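Side-chain contacts in Phthiocerol/phthiodiolone dimycocerosyl transferase (Mycobacterium tuberculosis, PDB 1Q9J), which probably transfers mycocerosic acids from mycocerosic acid synthase onto phthiocerol, phthiodiolone and phenolphthiocerol, forming the diesters in the last step of their synthesis: residues S13-A18 and G63-V68; Q19-T24 and G206-V211; L96-S101 and T119-H124; G366-S371 and E391-I396. All blocks are in the same frame, centred on the assembly; numbering follows the deposited sequence.

Contact 1 of 4, residues S13-A18 and G63-V68; sequences SEEVFA and GGWNLV
Glu15 OE2 is the polar atom at the edge of this contact, touching two residues of the other segment. It lies 3.4 Å from Trp65 CD1 and 3.5 Å from Gly64 CA, so one carboxylate oxygen meets both the rim of the indole and the backbone carbon just before it. The oxygen sits at the ring edge, in the plane of the indole, while the carboxylate as a whole is turned nearly square to the ring, the two planes standing 87° apart. That approach sets the oxygen against ring C-H rather than against the pi cloud, which is consistent with a mild electrostatic attraction. With CG anti to the carbonyl carbon (chi1 -61°) and the chain extended beyond it, the carboxylate reaches across from a CB that does not itself aim at Trp65.

The partner strand 65-69 is the middle one of a three-stranded antiparallel sheet, between strands 6-9 and 55-59. Three residues further along the helix from Glu15, Ala18 provides the apolar half. Its CB lies 3.7 Å from the centroid of the five-membered ring of Trp65 and only 12° off the ring normal, a CH-pi contact over the face. The same methyl is equally far, 3.7 Å, from CD2 of Trp65. The indole is therefore met at its edge by Glu15 and over one face by Ala18, both from the same side of helix 12-19. Ala18 also touches Leu57 of strand 55-59, and Trp65 touches Gln100. Elsewhere on the helix Phe17 stacks its ring on His124, the probable catalytic base.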
loop_
_atom_site.group_PDB
_atom_site.type_symbol
_atom_site.label_atom_id
_atom_site.label_comp_id
_atom_site.label_asym_id
_atom_site.label_seq_id
_atom_site.Cartn_x
_atom_site.Cartn_y
_atom_site.Cartn_z
ATOM N N SER A 13 7.028 7.516 -12.960
ATOM C CA SER A 13 6.438 6.509 -12.094
ATOM C C SER A 13 5.645 7.146 -10.936
ATOM O O SER A 13 4.634 6.606 -10.484
ATOM C CB SER A 13 7.565 5.614 -11.577
ATOM O OG SER A 13 7.210 4.904 -10.415
ATOM N N GLU A 14 6.093 8.309 -10.477
ATOM C CA GLU A 14 5.446 9.004 -9.366
ATOM C C GLU A 14 4.235 9.840 -9.788
ATOM O O GLU A 14 3.289 10.015 -9.015
ATOM C CB GLU A 14 6.492 9.874 -8.676
ATOM C CG GLU A 14 7.751 9.077 -8.417
ATOM C CD GLU A 14 8.867 9.845 -7.748
ATOM O OE1 GLU A 14 9.343 10.845 -8.342
ATOM O OE2 GLU A 14 9.259 9.427 -6.623
ATOM N N GLU A 15 4.261 10.333 -11.022
ATOM C CA GLU A 15 3.175 11.149 -11.546
ATOM C C GLU A 15 1.807 10.522 -11.443
ATOM O O GLU A 15 0.816 11.229 -11.367
ATOM C CB GLU A 15 3.451 11.538 -12.996
ATOM C CG GLU A 15 4.714 12.355 -13.118
ATOM C CD GLU A 15 4.847 13.073 -14.437
ATOM O OE1 GLU A 15 4.832 12.397 -15.498
ATOM O OE2 GLU A 15 4.975 14.326 -14.409
ATOM N N VAL A 16 1.726 9.202 -11.444
ATOM C CA VAL A 16 0.411 8.598 -11.322
ATOM C C VAL A 16 -0.260 9.181 -10.078
ATOM O O VAL A 16 -1.393 9.641 -10.141
ATOM C CB VAL A 16 0.486 7.061 -11.167
ATOM C CG1 VAL A 16 -0.922 6.471 -11.109
ATOM C CG2 VAL A 16 1.243 6.462 -12.349
ATOM N N PHE A 17 0.454 9.182 -8.955
ATOM C CA PHE A 17 -0.105 9.677 -7.702
ATOM C C PHE A 17 -0.430 11.171 -7.704
ATOM O O PHE A 17 -1.271 11.629 -6.923
ATOM C CB PHE A 17 0.835 9.329 -6.549
ATOM C CG PHE A 17 1.393 7.935 -6.631
ATOM C CD1 PHE A 17 2.718 7.723 -7.007
ATOM C CD2 PHE A 17 0.583 6.828 -6.374
ATOM C CE1 PHE A 17 3.222 6.432 -7.127
ATOM C CE2 PHE A 17 1.080 5.536 -6.493
ATOM C CZ PHE A 17 2.400 5.333 -6.868
ATOM N N ALA A 18 0.243 11.938 -8.556
ATOM C CA ALA A 18 -0.065 13.363 -8.642
ATOM C C ALA A 18 -1.273 13.530 -9.584
ATOM O O ALA A 18 -2.197 14.300 -9.303
ATOM C CB ALA A 18 1.131 14.147 -9.163
ATOM N N GLY A 63 4.269 20.398 -18.504
ATOM C CA GLY A 63 3.372 19.281 -18.228
ATOM C C GLY A 63 3.683 18.439 -16.994
ATOM O O GLY A 63 2.786 17.829 -16.398
ATOM N N GLY A 64 4.957 18.400 -16.609
ATOM C CA GLY A 64 5.364 17.621 -15.454
ATOM C C GLY A 64 5.040 18.247 -14.113
ATOM O O GLY A 64 4.536 19.365 -14.034
ATOM N N TRP A 65 5.343 17.516 -13.047
ATOM C CA TRP A 65 5.083 17.990 -11.701
ATOM C C TRP A 65 6.343 18.274 -10.904
ATOM O O TRP A 65 7.280 17.470 -10.883
ATOM C CB TRP A 65 4.275 16.963 -10.938
ATOM C CG TRP A 65 2.953 16.711 -11.507
ATOM C CD1 TRP A 65 2.637 15.857 -12.531
ATOM C CD2 TRP A 65 1.725 17.241 -11.024
ATOM N NE1 TRP A 65 1.274 15.816 -12.701
ATOM C CE2 TRP A 65 0.688 16.661 -11.789
ATOM C CE3 TRP A 65 1.395 18.156 -10.013
ATOM C CZ2 TRP A 65 -0.664 16.958 -11.568
ATOM C CZ3 TRP A 65 0.054 18.454 -9.791
ATOM C CH2 TRP A 65 -0.959 17.857 -10.568
ATOM N N ASN A 66 6.347 19.425 -10.240
ATOM C CA ASN A 66 7.463 19.815 -9.402
ATOM C C ASN A 66 7.150 19.597 -7.943
ATOM O O ASN A 66 6.047 19.845 -7.478
ATOM C CB ASN A 66 7.824 21.292 -9.583
ATOM C CG ASN A 66 8.695 21.542 -10.790
ATOM O OD1 ASN A 66 9.544 20.727 -11.135
ATOM N ND2 ASN A 66 8.498 22.687 -11.435
ATOM N N LEU A 67 8.146 19.113 -7.231
ATOM C CA LEU A 67 8.040 18.908 -5.815
ATOM C C LEU A 67 8.717 20.191 -5.329
ATOM O O LEU A 67 9.922 20.387 -5.551
ATOM C CB LEU A 67 8.858 17.689 -5.425
ATOM C CG LEU A 67 8.745 17.276 -3.975
ATOM C CD1 LEU A 67 7.395 16.608 -3.738
ATOM C CD2 LEU A 67 9.876 16.349 -3.634
ATOM N N VAL A 68 7.933 21.085 -4.728
ATOM C CA VAL A 68 8.450 22.357 -4.238
ATOM C C VAL A 68 8.581 22.289 -2.736
ATOM O O VAL A 68 7.716 21.732 -2.060
ATOM C CB VAL A 68 7.519 23.520 -4.632
ATOM C CG1 VAL A 68 8.042 24.844 -4.064
ATOM C CG2 VAL A 68 7.436 23.602 -6.150
#

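Contact 2 of 4, residues Q19-T24 and G206-V211; sequences QYEVFT and GLPQAV
Glu21 and Pro208 meet through van der Waals contact of side chains, with no hydrogen bond or salt bridge between the two segments. The glutamate methylene CB is 3.8 Å from Pro208 CG, and Glu21 CD lies 3.9 Å from the same ring carbon. The carboxylate closes over this edge of the pyrrolidine as well, Glu21 OE2 standing 3.7 Å from Pro208 CD. Its still shorter approach to CG is doubtful at this resolution. The chain of Glu21 is bent at chi2 (-121°), which folds the carboxylate over the proline instead of extending it past the ring.

Backbone carbonyls supply a looser set of contacts. Pro208 CB is 4.0 Å from Glu21 O, and Gly206 O lies 4.2 Å from Glu21 CG. Glu21 O also lies at the edge of the Phe23 ring, in its plane.

The polar end of Glu21 has a partner outside the two segments: OE2 accepts a weak hydrogen bond from Gln100 N.

A separate, local group of backbone bonds closes helix 12-19. Glu21, at positive phi (35°), is the C' residue of a Schellman motif in which Val22 N turns back to Phe17 O and Glu21 N to Ala18 O. This helix end delivers the side chain toward Pro208.

Beyond the turn the chain enters strand 23-31, with backbone bonds to strand 117-123 through Thr24 and Leu122 and to the continuation of strand 360-368 through Phe23 and Tyr369. Gln209 pairs with Cys370, so the 206-211 loop runs beside that continuation before leading into strand 213-216.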
loop_
_atom_site.group_PDB
_atom_site.type_symbol
_atom_site.label_atom_id
_atom_site.label_comp_id
_atom_site.label_asym_id
_atom_site.label_seq_id
_atom_site.Cartn_x
_atom_site.Cartn_y
_atom_site.Cartn_z
ATOM N N GLN A 19 -1.274 12.783 -10.683
ATOM C CA GLN A 19 -2.370 12.844 -11.638
ATOM C C GLN A 19 -3.729 12.451 -11.032
ATOM O O GLN A 19 -4.766 12.852 -11.548
ATOM C CB GLN A 19 -2.065 11.965 -12.859
ATOM C CG GLN A 19 -3.169 12.003 -13.915
ATOM C CD GLN A 19 -2.799 11.283 -15.210
ATOM O OE1 GLN A 19 -2.331 10.135 -15.194
ATOM N NE2 GLN A 19 -3.038 11.946 -16.342
ATOM N N TYR A 20 -3.729 11.665 -9.957
ATOM C CA TYR A 20 -4.975 11.274 -9.295
ATOM C C TYR A 20 -4.959 11.724 -7.842
ATOM O O TYR A 20 -5.635 11.130 -7.001
ATOM C CB TYR A 20 -5.187 9.752 -9.313
ATOM C CG TYR A 20 -5.463 9.190 -10.686
ATOM C CD1 TYR A 20 -4.477 9.195 -11.669
ATOM C CD2 TYR A 20 -6.722 8.698 -11.017
ATOM C CE1 TYR A 20 -4.732 8.732 -12.950
ATOM C CE2 TYR A 20 -6.998 8.229 -12.295
ATOM C CZ TYR A 20 -5.991 8.253 -13.260
ATOM O OH TYR A 20 -6.238 7.821 -14.541
ATOM N N GLU A 21 -4.194 12.774 -7.548
ATOM C CA GLU A 21 -4.086 13.292 -6.190
ATOM C C GLU A 21 -4.147 12.158 -5.166
ATOM O O GLU A 21 -4.921 12.226 -4.209
ATOM C CB GLU A 21 -5.216 14.288 -5.914
ATOM C CG GLU A 21 -5.048 15.681 -6.539
ATOM C CD GLU A 21 -5.052 16.815 -5.492
ATOM O OE1 GLU A 21 -5.003 17.999 -5.905
ATOM O OE2 GLU A 21 -5.092 16.527 -4.265
ATOM N N VAL A 22 -3.331 11.121 -5.342
ATOM C CA VAL A 22 -3.377 9.987 -4.418
ATOM C C VAL A 22 -2.698 10.233 -3.061
ATOM O O VAL A 22 -1.539 10.624 -2.994
ATOM C CB VAL A 22 -2.760 8.701 -5.076
ATOM C CG1 VAL A 22 -2.856 7.526 -4.112
ATOM C CG2 VAL A 22 -3.475 8.373 -6.373
ATOM N N PHE A 23 -3.447 9.995 -1.993
ATOM C CA PHE A 23 -2.956 10.124 -0.632
ATOM C C PHE A 23 -3.264 8.785 0.038
ATOM O O PHE A 23 -4.278 8.136 -0.262
ATOM C CB PHE A 23 -3.705 11.191 0.167
ATOM C CG PHE A 23 -3.212 12.596 -0.035
ATOM C CD1 PHE A 23 -3.478 13.287 -1.220
ATOM C CD2 PHE A 23 -2.565 13.268 1.001
ATOM C CE1 PHE A 23 -3.120 14.620 -1.360
ATOM C CE2 PHE A 23 -2.203 14.608 0.855
ATOM C CZ PHE A 23 -2.483 15.287 -0.326
ATOM N N THR A 24 -2.416 8.399 0.980
ATOM C CA THR A 24 -2.594 7.155 1.694
ATOM C C THR A 24 -2.762 7.519 3.150
ATOM O O THR A 24 -2.088 8.416 3.647
ATOM C CB THR A 24 -1.351 6.260 1.537
ATOM O OG1 THR A 24 -1.064 6.071 0.143
ATOM C CG2 THR A 24 -1.587 4.900 2.200
ATOM N N GLY A 206 -9.194 17.265 -9.048
ATOM C CA GLY A 206 -9.728 18.147 -8.025
ATOM C C GLY A 206 -9.680 17.522 -6.644
ATOM O O GLY A 206 -9.181 16.408 -6.476
ATOM N N LEU A 207 -10.197 18.247 -5.656
ATOM C CA LEU A 207 -10.222 17.769 -4.281
ATOM C C LEU A 207 -10.413 16.253 -4.218
ATOM O O LEU A 207 -11.250 15.684 -4.929
ATOM C CB LEU A 207 -11.318 18.497 -3.492
ATOM C CG LEU A 207 -12.578 18.945 -4.246
ATOM C CD1 LEU A 207 -13.499 17.756 -4.474
ATOM C CD2 LEU A 207 -13.296 20.017 -3.442
ATOM N N PRO A 208 -9.602 15.582 -3.381
ATOM C CA PRO A 208 -9.587 14.135 -3.153
ATOM C C PRO A 208 -10.675 13.690 -2.204
ATOM O O PRO A 208 -10.929 14.358 -1.206
ATOM C CB PRO A 208 -8.199 13.888 -2.551
ATOM C CG PRO A 208 -7.408 15.124 -2.888
ATOM C CD PRO A 208 -8.438 16.204 -2.733
ATOM N N GLN A 209 -11.312 12.561 -2.506
ATOM C CA GLN A 209 -12.364 12.020 -1.640
ATOM C C GLN A 209 -12.005 10.572 -1.255
ATOM O O GLN A 209 -11.511 9.805 -2.084
ATOM C CB GLN A 209 -13.738 12.054 -2.349
ATOM C CG GLN A 209 -14.208 13.426 -2.929
ATOM C CD GLN A 209 -14.712 14.426 -1.877
ATOM O OE1 GLN A 209 -15.602 14.121 -1.079
ATOM N NE2 GLN A 209 -14.154 15.637 -1.898
ATOM N N ALA A 210 -12.246 10.220 0.008
ATOM C CA ALA A 210 -11.964 8.884 0.536
ATOM C C ALA A 210 -12.434 7.796 -0.419
ATOM O O ALA A 210 -13.415 7.976 -1.131
ATOM C CB ALA A 210 -12.646 8.704 1.885
ATOM N N VAL A 211 -11.732 6.669 -0.448
ATOM C CA VAL A 211 -12.131 5.570 -1.319
ATOM C C VAL A 211 -12.886 4.538 -0.473
ATOM O O VAL A 211 -12.451 4.167 0.620
ATOM C CB VAL A 211 -10.895 4.912 -1.990
ATOM C CG1 VAL A 211 -11.325 3.880 -3.021
ATOM C CG2 VAL A 211 -10.037 5.975 -2.643
#

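Contact 3 of 4, residues L96-S101 and T119-H124; sequences LRLDQS and TLYLHH
This is a mainly apolar, buried contact in which the loop before strand 105-110 lies over one surface of strand 117-123. Alternate residues are matched: CA atoms of Leu98 and Tyr121 are 8.5 Å apart, those of Gln100 and His123 7.6 Å, separations too wide for backbone pairing and filled by side chains. Leu98 crosses Tyr121 at about a right angle, its CD2 standing 3.9 Å from Tyr121 CD2 and its CD1 4.0 Å from the same ring atom. On the far half of the ring Leu96, less well ordered, brings CD2 to 4.1 Å from Tyr121 CE1. The extended side chain of Gln100 crosses His123 obliquely, CG nearest the CE1 side of the imidazole; the very short approaches there are doubtful at this resolution.

His123 has its CG anti to the backbone N (chi1 -166°), which turns the ring toward the loop. Phe23 meets this imidazole edge-to-face, and Phe17 O takes a weak hydrogen bond from NE2. Tyr121 is likewise in an edge-to-face pair with Tyr369. His123 and His124 open the HHxxxDG motif of CoA-dependent acyltransferases and related condensation enzymes; by similarity, His124 is the proton acceptor and Asp128 organises the active site.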
loop_
_atom_site.group_PDB
_atom_site.type_symbol
_atom_site.label_atom_id
_atom_site.label_comp_id
_atom_site.label_asym_id
_atom_site.label_seq_id
_atom_site.Cartn_x
_atom_site.Cartn_y
_atom_site.Cartn_z
ATOM N N LEU A 96 -11.561 18.168 6.979
ATOM C CA LEU A 96 -10.182 18.138 6.463
ATOM C C LEU A 96 -10.130 18.129 4.939
ATOM O O LEU A 96 -10.922 17.466 4.268
ATOM C CB LEU A 96 -9.393 16.940 7.004
ATOM C CG LEU A 96 -7.874 16.995 6.769
ATOM C CD1 LEU A 96 -7.292 18.331 7.215
ATOM C CD2 LEU A 96 -7.220 15.860 7.529
ATOM N N ARG A 97 -9.173 18.875 4.408
ATOM C CA ARG A 97 -9.003 19.002 2.973
ATOM C C ARG A 97 -7.565 18.726 2.553
ATOM O O ARG A 97 -6.669 19.546 2.773
ATOM C CB ARG A 97 -9.406 20.415 2.546
ATOM C CG ARG A 97 -9.109 20.749 1.106
ATOM C CD ARG A 97 -8.595 22.171 0.990
ATOM N NE ARG A 97 -8.252 22.502 -0.391
ATOM C CZ ARG A 97 -7.630 23.617 -0.764
ATOM N NH1 ARG A 97 -7.276 24.517 0.145
ATOM N NH2 ARG A 97 -7.364 23.833 -2.046
ATOM N N LEU A 98 -7.357 17.563 1.945
ATOM C CA LEU A 98 -6.036 17.164 1.479
ATOM C C LEU A 98 -5.810 17.831 0.141
ATOM O O LEU A 98 -6.661 17.752 -0.738
ATOM C CB LEU A 98 -5.965 15.651 1.299
ATOM C CG LEU A 98 -6.349 14.831 2.518
ATOM C CD1 LEU A 98 -6.568 13.417 2.080
ATOM C CD2 LEU A 98 -5.296 14.927 3.606
ATOM N N ASP A 99 -4.661 18.476 -0.019
ATOM C CA ASP A 99 -4.366 19.154 -1.270
ATOM C C ASP A 99 -2.886 19.079 -1.631
ATOM O O ASP A 99 -2.045 19.600 -0.902
ATOM C CB ASP A 99 -4.787 20.617 -1.163
ATOM C CG ASP A 99 -4.594 21.374 -2.457
ATOM O OD1 ASP A 99 -4.790 22.605 -2.467
ATOM O OD2 ASP A 99 -4.253 20.739 -3.471
ATOM N N GLN A 100 -2.582 18.433 -2.755
ATOM C CA GLN A 100 -1.209 18.291 -3.241
ATOM C C GLN A 100 -0.450 19.604 -3.288
ATOM O O GLN A 100 0.679 19.699 -2.808
ATOM C CB GLN A 100 -1.187 17.746 -4.658
ATOM C CG GLN A 100 -1.769 16.390 -4.834
ATOM C CD GLN A 100 -1.665 15.933 -6.278
ATOM O OE1 GLN A 100 -1.748 14.745 -6.571
ATOM N NE2 GLN A 100 -1.485 16.886 -7.192
ATOM N N SER A 101 -1.072 20.602 -3.913
ATOM C CA SER A 101 -0.479 21.926 -4.080
ATOM C C SER A 101 -0.145 22.585 -2.756
ATOM O O SER A 101 0.628 23.537 -2.719
ATOM C CB SER A 101 -1.435 22.819 -4.854
ATOM O OG SER A 101 -2.698 22.823 -4.227
ATOM N N THR A 119 -4.069 9.150 12.945
ATOM C CA THR A 119 -4.185 8.951 11.508
ATOM C C THR A 119 -3.155 9.774 10.772
ATOM O O THR A 119 -3.100 10.992 10.930
ATOM C CB THR A 119 -5.567 9.350 10.994
ATOM O OG1 THR A 119 -6.564 8.711 11.790
ATOM C CG2 THR A 119 -5.739 8.930 9.538
ATOM N N LEU A 120 -2.344 9.094 9.966
ATOM C CA LEU A 120 -1.315 9.755 9.187
ATOM C C LEU A 120 -1.713 9.761 7.724
ATOM O O LEU A 120 -2.123 8.739 7.176
ATOM C CB LEU A 120 0.021 9.040 9.332
ATOM C CG LEU A 120 1.194 9.833 8.749
ATOM C CD1 LEU A 120 1.778 10.720 9.840
ATOM C CD2 LEU A 120 2.261 8.874 8.230
ATOM N N TYR A 121 -1.617 10.929 7.104
ATOM C CA TYR A 121 -1.943 11.071 5.692
ATOM C C TYR A 121 -0.647 11.371 4.973
ATOM O O TYR A 121 0.109 12.274 5.352
ATOM C CB TYR A 121 -2.932 12.201 5.452
ATOM C CG TYR A 121 -4.281 11.952 6.058
ATOM C CD1 TYR A 121 -4.519 12.234 7.396
ATOM C CD2 TYR A 121 -5.329 11.431 5.287
ATOM C CE1 TYR A 121 -5.768 12.008 7.951
ATOM C CE2 TYR A 121 -6.584 11.199 5.832
ATOM C CZ TYR A 121 -6.798 11.489 7.169
ATOM O OH TYR A 121 -8.036 11.237 7.728
ATOM N N LEU A 122 -0.406 10.609 3.919
ATOM C CA LEU A 122 0.825 10.728 3.179
ATOM C C LEU A 122 0.585 10.635 1.692
ATOM O O LEU A 122 -0.029 9.692 1.212
ATOM C CB LEU A 122 1.738 9.601 3.620
ATOM C CG LEU A 122 3.195 9.647 3.195
ATOM C CD1 LEU A 122 3.860 10.927 3.680
ATOM C CD2 LEU A 122 3.862 8.417 3.786
ATOM N N HIS A 123 1.051 11.624 0.951
ATOM C CA HIS A 123 0.876 11.564 -0.477
ATOM C C HIS A 123 1.705 10.392 -1.009
ATOM O O HIS A 123 2.893 10.250 -0.686
ATOM C CB HIS A 123 1.309 12.869 -1.113
ATOM C CG HIS A 123 0.853 13.006 -2.526
ATOM N ND1 HIS A 123 -0.301 13.676 -2.865
ATOM C CD2 HIS A 123 1.330 12.456 -3.670
ATOM C CE1 HIS A 123 -0.524 13.531 -4.162
ATOM N NE2 HIS A 123 0.449 12.793 -4.667
ATOM N N HIS A 124 1.075 9.557 -1.829
ATOM C CA HIS A 124 1.730 8.363 -2.371
ATOM C C HIS A 124 2.978 8.590 -3.242
ATOM O O HIS A 124 3.749 7.664 -3.492
ATOM C CB HIS A 124 0.705 7.526 -3.146
ATOM C CG HIS A 124 0.990 6.051 -3.152
ATOM N ND1 HIS A 124 2.171 5.518 -3.623
ATOM C CD2 HIS A 124 0.211 4.994 -2.818
ATOM C CE1 HIS A 124 2.105 4.201 -3.584
ATOM N NE2 HIS A 124 0.925 3.856 -3.100
#

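Contact 4 of 4, residues G366-S371 and E391-I396; sequences GQFYCS and EHHGHI
The contact lies at the junction of two sheets, where strand 360-368, outermost in the five-stranded one, runs nearly parallel to strand 387-393 of the six-stranded one, with the 211-213 backbone beside them. The short segments 366-368 and 391-393 are 16° apart in direction, and their axes come no closer than 9.1 Å, too far for direct backbone pairing, so the contact is made by side chains and by Gly366 O. His393 carries most of it. The imidazole turns its CE1 edge to the other strand, CE1 lying 3.6 Å from Gly366 O, which is in the ring plane. Phe368 CE1 stands over one face, offset toward the rim, 4.2 Å from His393 ND1. The centroids of the two rings are 5.3 Å apart and their planes are inclined at 45°, an oblique pair. The chi1 of His393 (-64°), with CG anti to the carbonyl carbon, raises the ring between the strands.

Within its own strand His393 donates a weak, far from straight hydrogen bond from NE2 to Glu391 OE2, 2.8 Å long, which may restrain the rotation of the imidazole. The other oxygen, Glu391 OE1, forms a salt bridge with Arg215, so this buried carboxylate is probably well compensated.

Strands 213-216 and 378-384 flank strand 387-393 and touch His393 through Val213, Leu378 and Ser380. On the other side of the contact Phe368 packs on Thr24 of strand 23-31 and meets Phe331 edge-to-face.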
loop_
_atom_site.group_PDB
_atom_site.type_symbol
_atom_site.label_atom_id
_atom_site.label_comp_id
_atom_site.label_asym_id
_atom_site.label_seq_id
_atom_site.Cartn_x
_atom_site.Cartn_y
_atom_site.Cartn_z
ATOM N N GLY A 366 -6.225 0.829 6.907
ATOM C CA GLY A 366 -5.573 1.617 5.885
ATOM C C GLY A 366 -6.590 1.994 4.837
ATOM O O GLY A 366 -7.493 1.218 4.517
ATOM N N GLN A 367 -6.459 3.194 4.298
ATOM C CA GLN A 367 -7.398 3.633 3.286
ATOM C C GLN A 367 -6.746 4.661 2.386
ATOM O O GLN A 367 -5.799 5.331 2.781
ATOM C CB GLN A 367 -8.635 4.237 3.949
ATOM C CG GLN A 367 -9.694 4.729 2.980
ATOM C CD GLN A 367 -10.942 5.235 3.693
ATOM O OE1 GLN A 367 -11.974 5.474 3.061
ATOM N NE2 GLN A 367 -10.850 5.403 5.015
ATOM N N PHE A 368 -7.262 4.768 1.172
ATOM C CA PHE A 368 -6.745 5.721 0.210
ATOM C C PHE A 368 -7.685 6.916 0.107
ATOM O O PHE A 368 -8.843 6.850 0.531
ATOM C CB PHE A 368 -6.617 5.069 -1.164
ATOM C CG PHE A 368 -5.686 3.888 -1.194
ATOM C CD1 PHE A 368 -6.114 2.666 -1.699
ATOM C CD2 PHE A 368 -4.377 3.996 -0.726
ATOM C CE1 PHE A 368 -5.260 1.574 -1.738
ATOM C CE2 PHE A 368 -3.516 2.904 -0.763
ATOM C CZ PHE A 368 -3.961 1.692 -1.269
ATOM N N TYR A 369 -7.182 8.009 -0.457
ATOM C CA TYR A 369 -7.987 9.208 -0.657
ATOM C C TYR A 369 -7.707 9.822 -2.008
ATOM O O TYR A 369 -7.559 11.028 -2.102
ATOM C CB TYR A 369 -7.705 10.258 0.410
ATOM C CG TYR A 369 -8.379 9.988 1.729
ATOM C CD1 TYR A 369 -7.925 8.973 2.572
ATOM C CD2 TYR A 369 -9.464 10.764 2.150
ATOM C CE1 TYR A 369 -8.533 8.740 3.806
ATOM C CE2 TYR A 369 -10.077 10.538 3.380
ATOM C CZ TYR A 369 -9.605 9.527 4.201
ATOM O OH TYR A 369 -10.184 9.298 5.422
ATOM N N CYS A 370 -7.614 9.010 -3.053
ATOM C CA CYS A 370 -7.376 9.576 -4.366
ATOM C C CYS A 370 -8.573 10.448 -4.768
ATOM O O CYS A 370 -9.641 10.382 -4.147
ATOM C CB CYS A 370 -7.140 8.466 -5.382
ATOM S SG CYS A 370 -8.297 7.107 -5.276
ATOM N N SER A 371 -8.395 11.276 -5.793
ATOM C CA SER A 371 -9.480 12.145 -6.229
ATOM C C SER A 371 -10.603 11.335 -6.880
ATOM O O SER A 371 -10.347 10.337 -7.548
ATOM C CB SER A 371 -8.955 13.223 -7.196
ATOM O OG SER A 371 -8.455 12.658 -8.396
ATOM N N GLU A 391 -9.693 -7.311 2.270
ATOM C CA GLU A 391 -10.176 -5.973 1.962
ATOM C C GLU A 391 -10.384 -5.740 0.476
ATOM O O GLU A 391 -9.687 -6.304 -0.368
ATOM C CB GLU A 391 -9.210 -4.914 2.485
ATOM C CG GLU A 391 -9.177 -4.789 3.983
ATOM C CD GLU A 391 -8.457 -3.535 4.429
ATOM O OE1 GLU A 391 -8.288 -3.335 5.649
ATOM O OE2 GLU A 391 -8.052 -2.749 3.549
ATOM N N HIS A 392 -11.354 -4.895 0.166
ATOM C CA HIS A 392 -11.653 -4.550 -1.206
ATOM C C HIS A 392 -11.796 -3.024 -1.146
ATOM O O HIS A 392 -12.573 -2.484 -0.346
ATOM C CB HIS A 392 -12.950 -5.223 -1.638
ATOM C CG HIS A 392 -13.080 -5.399 -3.122
ATOM N ND1 HIS A 392 -12.358 -4.654 -4.030
ATOM C CD2 HIS A 392 -13.906 -6.184 -3.851
ATOM C CE1 HIS A 392 -12.742 -4.967 -5.258
ATOM N NE2 HIS A 392 -13.680 -5.891 -5.177
ATOM N N HIS A 393 -10.998 -2.357 -1.974
ATOM C CA HIS A 393 -10.933 -0.911 -2.058
ATOM C C HIS A 393 -11.503 -0.455 -3.369
ATOM O O HIS A 393 -11.429 -1.181 -4.355
ATOM C CB HIS A 393 -9.485 -0.443 -2.003
ATOM C CG HIS A 393 -8.798 -0.754 -0.717
ATOM N ND1 HIS A 393 -8.633 0.181 0.281
ATOM C CD2 HIS A 393 -8.228 -1.895 -0.264
ATOM C CE1 HIS A 393 -7.987 -0.370 1.293
ATOM N NE2 HIS A 393 -7.730 -1.630 0.987
ATOM N N GLY A 394 -12.061 0.753 -3.392
ATOM C CA GLY A 394 -12.604 1.274 -4.633
ATOM C C GLY A 394 -14.106 1.383 -4.729
ATOM O O GLY A 394 -14.848 0.678 -4.045
ATOM N N HIS A 395 -14.540 2.285 -5.602
ATOM C CA HIS A 395 -15.961 2.529 -5.843
ATOM C C HIS A 395 -16.541 1.386 -6.674
ATOM O O HIS A 395 -16.454 1.392 -7.903
ATOM C CB HIS A 395 -16.146 3.845 -6.603
ATOM C CG HIS A 395 -15.583 5.041 -5.898
ATOM N ND1 HIS A 395 -16.102 5.526 -4.717
ATOM C CD2 HIS A 395 -14.554 5.859 -6.219
ATOM C CE1 HIS A 395 -15.417 6.593 -4.341
ATOM N NE2 HIS A 395 -14.472 6.817 -5.236
ATOM N N ILE A 396 -17.135 0.407 -6.006
ATOM C CA ILE A 396 -17.715 -0.722 -6.708
ATOM C C ILE A 396 -19.053 -1.133 -6.104
ATOM O O ILE A 396 -19.297 -0.932 -4.906
ATOM C CB ILE A 396 -16.765 -1.946 -6.694
ATOM C CG1 ILE A 396 -16.465 -2.358 -5.249
ATOM C CG2 ILE A 396 -15.479 -1.613 -7.432
ATOM C CD1 ILE A 396 -16.011 -3.779 -5.102
#

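Overall arrangement
Contacts 2, 3 and 4 meet on one five-stranded sheet, where strand 23-31 lies between strands 117-123 and 360-368; contact 1 adjoins it through helix 12-19, which runs into contact 2. Centres of contacts 2 and 3 are about 8 Å apart, those of contacts 2 and 4 about 10 Å. Contacts 1 and 4 are the most separated pair, with nearest atoms about 7 Å apart. His124, the proton acceptor by similarity, belongs to contact 3, and the side chains of Ala18 (contact 1) and Glu21 (contact 2) are each about 9 Å from its side chain. The side chain of Phe368 in contact 4 comes within about 5 Å, placing the junction of the two sheets beside the probable active site.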